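Ferritin (Pseudo-nitzschia multiseries, PDB 4IWK) probably stores iron in a soluble, non-toxic form, taking up ferrous ions and oxidising them with dioxygen at its ferroxidase centre. Local coordinates at residues Ser2-Glu16 / Asn98-Cys112. Numbering follows the deposited sequence.
Sequences SEELLDLFNRQVTQE and NTRSLLNLAEAASTC. With FE (Fe (III) ion), chain G.
Ser101 OG donates to Gln12 OE1 at 2.5 Å, the hydroxyl sitting 36° out of the plane of the amide carbonyl, not on a lone pair. The other end of that amide, NE2, lies 3.5 Å from Leu102 CG and donates an N-H to Glu16 OE2 at 2.9 Å, so both ends of the group are tied and its rotation is set. CG of Gln12 stands anti to the backbone N (chi1 -173°) and the chain then bends at chi2, which seats this knob among Asn98, Ser101, Leu102 and Leu105. With an alanine in its place, Ser101 OG would probably lose its acceptor and Glu16 OE2 its amide donor, and a gap would open beside Leu102. Segments 3-16 and 98-111, on helices 3-32 and 84-111, run antiparallel with axes 9.0 Å apart, as two helices of the ferritin four-helix bundle. Leu105 in turn sits as a knob among Leu5, Leu8, Phe9 and Gln12, its CD1 3.6 Å from Leu5 CD1; Phe56 of helix 36-62 backs it. Gln15 NE2 bonds Asn98 OD1 at 2.8 Å, nearly straight (167°), the two amide planes steeply inclined. Further out, Glu16 OE1 binds the iron(III) ion at 2.0 Å, a site completed by Glu49, His52 and two waters.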
loop_
_atom_site.group_PDB
_atom_site.type_symbol
_atom_site.label_atom_id
_atom_site.label_comp_id
_atom_site.label_asym_id
_atom_site.label_seq_id
_atom_site.Cartn_x
_atom_site.Cartn_y
_atom_site.Cartn_z
ATOM N N SER A 2 43.445 17.112 43.130
ATOM C CA SER A 2 42.598 17.846 44.109
ATOM C C SER A 2 41.676 16.873 44.862
ATOM O O SER A 2 40.742 16.228 44.283
ATOM C CB SER A 2 41.778 18.952 43.413
ATOM O OG SER A 2 41.101 19.854 44.321
ATOM N N GLU A 3 41.961 16.764 46.160
ATOM C CA GLU A 3 41.027 16.160 47.099
ATOM C C GLU A 3 39.704 16.939 47.079
ATOM O O GLU A 3 38.636 16.313 47.134
ATOM C CB GLU A 3 41.588 16.186 48.530
ATOM C CG GLU A 3 40.761 15.403 49.508
ATOM C CD GLU A 3 40.542 13.999 48.981
ATOM O OE1 GLU A 3 41.541 13.327 48.668
ATOM O OE2 GLU A 3 39.383 13.588 48.798
ATOM N N GLU A 4 39.791 18.275 47.066
ATOM C CA GLU A 4 38.633 19.094 47.069
ATOM C C GLU A 4 37.712 18.710 45.871
ATOM O O GLU A 4 36.486 18.499 46.004
ATOM C CB GLU A 4 39.016 20.562 46.931
ATOM C CG GLU A 4 37.975 21.473 47.485
ATOM C CD GLU A 4 37.906 22.819 46.754
ATOM O OE1 GLU A 4 38.692 23.082 45.783
ATOM O OE2 GLU A 4 37.025 23.638 47.139
ATOM N N LEU A 5 38.317 18.565 44.703
ATOM C CA LEU A 5 37.509 18.349 43.506
ATOM C C LEU A 5 36.863 16.931 43.601
ATOM O O LEU A 5 35.636 16.831 43.357
ATOM C CB LEU A 5 38.338 18.570 42.211
ATOM C CG LEU A 5 37.705 18.142 40.881
ATOM C CD1 LEU A 5 36.511 19.002 40.622
ATOM C CD2 LEU A 5 38.696 18.207 39.708
ATOM N N LEU A 6 37.634 15.881 43.979
ATOM C CA LEU A 6 37.086 14.542 44.142
ATOM C C LEU A 6 35.972 14.493 45.242
ATOM O O LEU A 6 34.948 13.829 45.056
ATOM C CB LEU A 6 38.184 13.534 44.465
ATOM C CG LEU A 6 39.396 13.501 43.512
ATOM C CD1 LEU A 6 40.504 12.671 44.143
ATOM C CD2 LEU A 6 39.106 13.052 42.084
ATOM N N ASP A 7 36.165 15.176 46.365
ATOM C CA ASP A 7 35.107 15.182 47.396
ATOM C C ASP A 7 33.845 15.853 46.877
ATOM O O ASP A 7 32.716 15.361 47.123
ATOM C CB ASP A 7 35.624 15.947 48.642
ATOM C CG ASP A 7 36.680 15.106 49.422
ATOM O OD1 ASP A 7 36.827 13.906 49.065
ATOM O OD2 ASP A 7 37.396 15.534 50.412
ATOM N N LEU A 8 34.042 16.989 46.147
ATOM C CA LEU A 8 32.856 17.758 45.650
ATOM C C LEU A 8 32.140 16.964 44.571
ATOM O O LEU A 8 30.902 17.042 44.460
ATOM C CB LEU A 8 33.219 19.153 45.137
ATOM C CG LEU A 8 33.647 20.153 46.265
ATOM C CD1 LEU A 8 34.254 21.392 45.578
ATOM C CD2 LEU A 8 32.485 20.562 47.139
ATOM N N PHE A 9 32.875 16.188 43.807
ATOM C CA PHE A 9 32.207 15.322 42.819
ATOM C C PHE A 9 31.371 14.274 43.513
ATOM O O PHE A 9 30.180 14.096 43.221
ATOM C CB PHE A 9 33.249 14.743 41.839
ATOM C CG PHE A 9 32.666 14.399 40.494
ATOM C CD1 PHE A 9 32.918 15.237 39.377
ATOM C CD2 PHE A 9 31.852 13.275 40.373
ATOM C CE1 PHE A 9 32.344 14.909 38.129
ATOM C CE2 PHE A 9 31.299 12.946 39.129
ATOM C CZ PHE A 9 31.554 13.795 38.044
ATOM N N ASN A 10 31.947 13.587 44.493
ATOM C CA ASN A 10 31.229 12.649 45.342
ATOM C C ASN A 10 30.007 13.355 46.001
ATOM O O ASN A 10 28.858 12.791 45.999
ATOM C CB ASN A 10 32.233 12.071 46.361
ATOM C CG ASN A 10 31.823 10.717 46.896
ATOM O OD1 ASN A 10 31.627 10.539 48.121
ATOM N ND2 ASN A 10 31.618 9.762 45.988
ATOM N N ARG A 11 30.198 14.534 46.575
ATOM C CA ARG A 11 29.081 15.257 47.197
ATOM C C ARG A 11 27.922 15.537 46.168
ATOM O O ARG A 11 26.769 15.705 46.531
ATOM C CB ARG A 11 29.507 16.559 47.876
ATOM C CG ARG A 11 30.164 16.394 49.245
ATOM C CD ARG A 11 31.217 17.484 49.421
ATOM N NE ARG A 11 31.292 18.031 50.764
ATOM C CZ ARG A 11 31.041 19.303 51.068
ATOM N NH1 ARG A 11 30.712 20.184 50.119
ATOM N NH2 ARG A 11 31.126 19.708 52.331
ATOM N N GLN A 12 28.292 15.735 44.904
ATOM C CA GLN A 12 27.278 16.134 43.913
ATOM C C GLN A 12 26.319 14.923 43.743
ATOM O O GLN A 12 25.070 15.119 43.588
ATOM C CB GLN A 12 27.855 16.524 42.518
ATOM C CG GLN A 12 26.782 17.096 41.597
ATOM C CD GLN A 12 26.194 18.400 42.163
ATOM O OE1 GLN A 12 26.914 19.145 42.845
ATOM N NE2 GLN A 12 24.934 18.670 41.929
ATOM N N VAL A 13 26.864 13.716 43.713
ATOM C CA VAL A 13 26.007 12.533 43.595
ATOM C C VAL A 13 25.078 12.500 44.784
ATOM O O VAL A 13 23.863 12.286 44.632
ATOM C CB VAL A 13 26.821 11.213 43.586
ATOM C CG1 VAL A 13 25.896 9.996 43.642
ATOM C CG2 VAL A 13 27.725 11.146 42.334
ATOM N N THR A 14 25.641 12.700 45.981
ATOM C CA THR A 14 24.764 12.757 47.158
ATOM C C THR A 14 23.662 13.825 47.063
ATOM O O THR A 14 22.501 13.552 47.414
ATOM C CB THR A 14 25.585 13.041 48.424
ATOM O OG1 THR A 14 26.599 12.066 48.470
ATOM C CG2 THR A 14 24.669 12.901 49.715
ATOM N N GLN A 15 23.997 15.019 46.520
ATOM C CA GLN A 15 23.021 16.094 46.476
ATOM C C GLN A 15 21.889 15.710 45.463
ATOM O O GLN A 15 20.695 16.021 45.726
ATOM C CB GLN A 15 23.761 17.359 46.031
ATOM C CG GLN A 15 22.794 18.575 45.837
ATOM C CD GLN A 15 22.045 18.945 47.132
ATOM O OE1 GLN A 15 22.570 18.735 48.243
ATOM N NE2 GLN A 15 20.799 19.411 47.012
ATOM N N GLU A 16 22.265 15.049 44.337
ATOM C CA GLU A 16 21.201 14.723 43.329
ATOM C C GLU A 16 20.299 13.659 43.963
ATOM O O GLU A 16 19.048 13.776 43.821
ATOM C CB GLU A 16 21.809 14.108 42.056
ATOM C CG GLU A 16 22.700 15.163 41.297
ATOM C CD GLU A 16 22.053 16.426 40.823
ATOM O OE1 GLU A 16 20.829 16.414 40.697
ATOM O OE2 GLU A 16 22.801 17.391 40.523
ATOM N N ASN A 98 20.878 22.641 44.568
ATOM C CA ASN A 98 21.460 21.818 43.545
ATOM C C ASN A 98 22.391 22.724 42.682
ATOM O O ASN A 98 23.467 22.281 42.286
ATOM C CB ASN A 98 20.369 21.260 42.656
ATOM C CG ASN A 98 19.617 20.090 43.269
ATOM O OD1 ASN A 98 19.991 19.570 44.338
ATOM N ND2 ASN A 98 18.632 19.565 42.500
ATOM N N THR A 99 21.942 23.914 42.360
ATOM C CA THR A 99 22.723 24.843 41.475
ATOM C C THR A 99 23.944 25.237 42.254
ATOM O O THR A 99 25.012 25.252 41.638
ATOM C CB THR A 99 21.901 26.067 41.147
ATOM O OG1 THR A 99 20.761 25.666 40.394
ATOM C CG2 THR A 99 22.726 27.116 40.296
ATOM N N ARG A 100 23.834 25.580 43.549
ATOM C CA ARG A 100 25.040 25.961 44.308
ATOM C C ARG A 100 26.058 24.854 44.369
ATOM O O ARG A 100 27.236 25.107 44.227
ATOM C CB ARG A 100 24.721 26.432 45.725
ATOM C CG ARG A 100 24.181 27.862 45.783
ATOM C CD ARG A 100 23.991 28.363 47.263
ATOM N NE ARG A 100 23.760 27.224 48.179
ATOM C CZ ARG A 100 22.574 26.746 48.607
ATOM N NH1 ARG A 100 21.417 27.326 48.292
ATOM N NH2 ARG A 100 22.568 25.635 49.364
ATOM N N SER A 101 25.615 23.615 44.513
ATOM C CA SER A 101 26.490 22.490 44.621
ATOM C C SER A 101 27.276 22.353 43.271
ATOM O O SER A 101 28.516 22.049 43.221
ATOM C CB SER A 101 25.587 21.278 44.891
ATOM O OG SER A 101 26.417 20.197 45.066
ATOM N N LEU A 102 26.556 22.558 42.180
ATOM C CA LEU A 102 27.140 22.446 40.850
ATOM C C LEU A 102 28.145 23.562 40.628
ATOM O O LEU A 102 29.173 23.334 39.952
ATOM C CB LEU A 102 26.059 22.517 39.711
ATOM C CG LEU A 102 25.305 21.192 39.576
ATOM C CD1 LEU A 102 24.021 21.386 38.727
ATOM C CD2 LEU A 102 26.200 20.080 38.966
ATOM N N LEU A 103 27.787 24.773 41.043
ATOM C CA LEU A 103 28.760 25.913 40.870
ATOM C C LEU A 103 29.964 25.700 41.782
ATOM O O LEU A 103 31.079 25.950 41.329
ATOM C CB LEU A 103 28.049 27.282 41.152
ATOM C CG LEU A 103 26.983 27.684 40.089
ATOM C CD1 LEU A 103 26.313 28.967 40.589
ATOM C CD2 LEU A 103 27.406 27.926 38.624
ATOM N N ASN A 104 29.804 25.092 42.954
ATOM C CA ASN A 104 30.987 24.775 43.787
ATOM C C ASN A 104 31.917 23.788 43.140
ATOM O O ASN A 104 33.170 23.917 43.174
ATOM C CB ASN A 104 30.581 24.183 45.155
ATOM C CG ASN A 104 29.980 25.215 46.083
ATOM O OD1 ASN A 104 30.121 26.407 45.870
ATOM N ND2 ASN A 104 29.222 24.735 47.078
ATOM N N LEU A 105 31.314 22.752 42.565
ATOM C CA LEU A 105 32.092 21.746 41.831
ATOM C C LEU A 105 32.795 22.400 40.631
ATOM O O LEU A 105 34.001 22.101 40.415
ATOM C CB LEU A 105 31.112 20.617 41.335
ATOM C CG LEU A 105 31.753 19.537 40.600
ATOM C CD1 LEU A 105 32.998 18.872 41.285
ATOM C CD2 LEU A 105 30.638 18.463 40.298
ATOM N N ALA A 106 32.085 23.222 39.826
ATOM C CA ALA A 106 32.718 23.885 38.703
ATOM C C ALA A 106 33.889 24.812 39.174
ATOM O O ALA A 106 34.892 24.904 38.449
ATOM C CB ALA A 106 31.755 24.716 37.851
ATOM N N GLU A 107 33.691 25.485 40.290
ATOM C CA GLU A 107 34.819 26.362 40.838
ATOM C C GLU A 107 36.041 25.519 41.168
ATOM O O GLU A 107 37.128 25.927 40.796
ATOM C CB GLU A 107 34.407 27.070 42.131
ATOM C CG GLU A 107 33.260 28.047 42.065
ATOM C CD GLU A 107 33.755 29.425 41.724
ATOM O OE1 GLU A 107 34.950 29.470 41.235
ATOM O OE2 GLU A 107 32.947 30.396 41.970
ATOM N N ALA A 108 35.852 24.324 41.748
ATOM C CA ALA A 108 37.010 23.417 42.072
ATOM C C ALA A 108 37.653 22.939 40.781
ATOM O O ALA A 108 38.934 22.844 40.661
ATOM C CB ALA A 108 36.534 22.214 42.898
ATOM N N ALA A 109 36.795 22.618 39.792
ATOM C CA ALA A 109 37.350 22.116 38.510
ATOM C C ALA A 109 38.134 23.223 37.793
ATOM O O ALA A 109 39.157 22.974 37.219
ATOM C CB ALA A 109 36.216 21.580 37.561
ATOM N N SER A 110 37.568 24.415 37.828
ATOM C CA SER A 110 38.257 25.580 37.187
ATOM C C SER A 110 39.618 25.821 37.855
ATOM O O SER A 110 40.599 26.008 37.155
ATOM C CB SER A 110 37.401 26.818 37.393
ATOM O OG SER A 110 38.020 27.918 36.682
ATOM N N THR A 111 39.667 25.832 39.173
ATOM C CA THR A 111 40.984 25.970 39.915
ATOM C C THR A 111 41.998 24.916 39.532
ATOM O O THR A 111 43.191 25.243 39.421
ATOM C CB THR A 111 40.699 25.892 41.431
ATOM O OG1 THR A 111 39.888 27.039 41.764
ATOM C CG2 THR A 111 41.961 25.819 42.329
ATOM N N CYS A 112 41.544 23.678 39.278
ATOM C CA CYS A 112 42.405 22.510 38.939
ATOM C C CYS A 112 42.668 22.505 37.420
ATOM O O CYS A 112 43.308 21.599 36.961
ATOM C CB CYS A 112 41.699 21.185 39.294
ATOM S SG CYS A 112 41.771 20.937 41.080
HETATM FE FE FE G . 19.611 17.695 39.745
HETATM O O HOH W 1 40.100 22.460 43.427
HETATM O O HOH W 2 34.467 25.047 45.397
HETATM O O HOH W 3 21.194 18.968 39.368
HETATM O O HOH W 4 18.311 19.295 39.263
#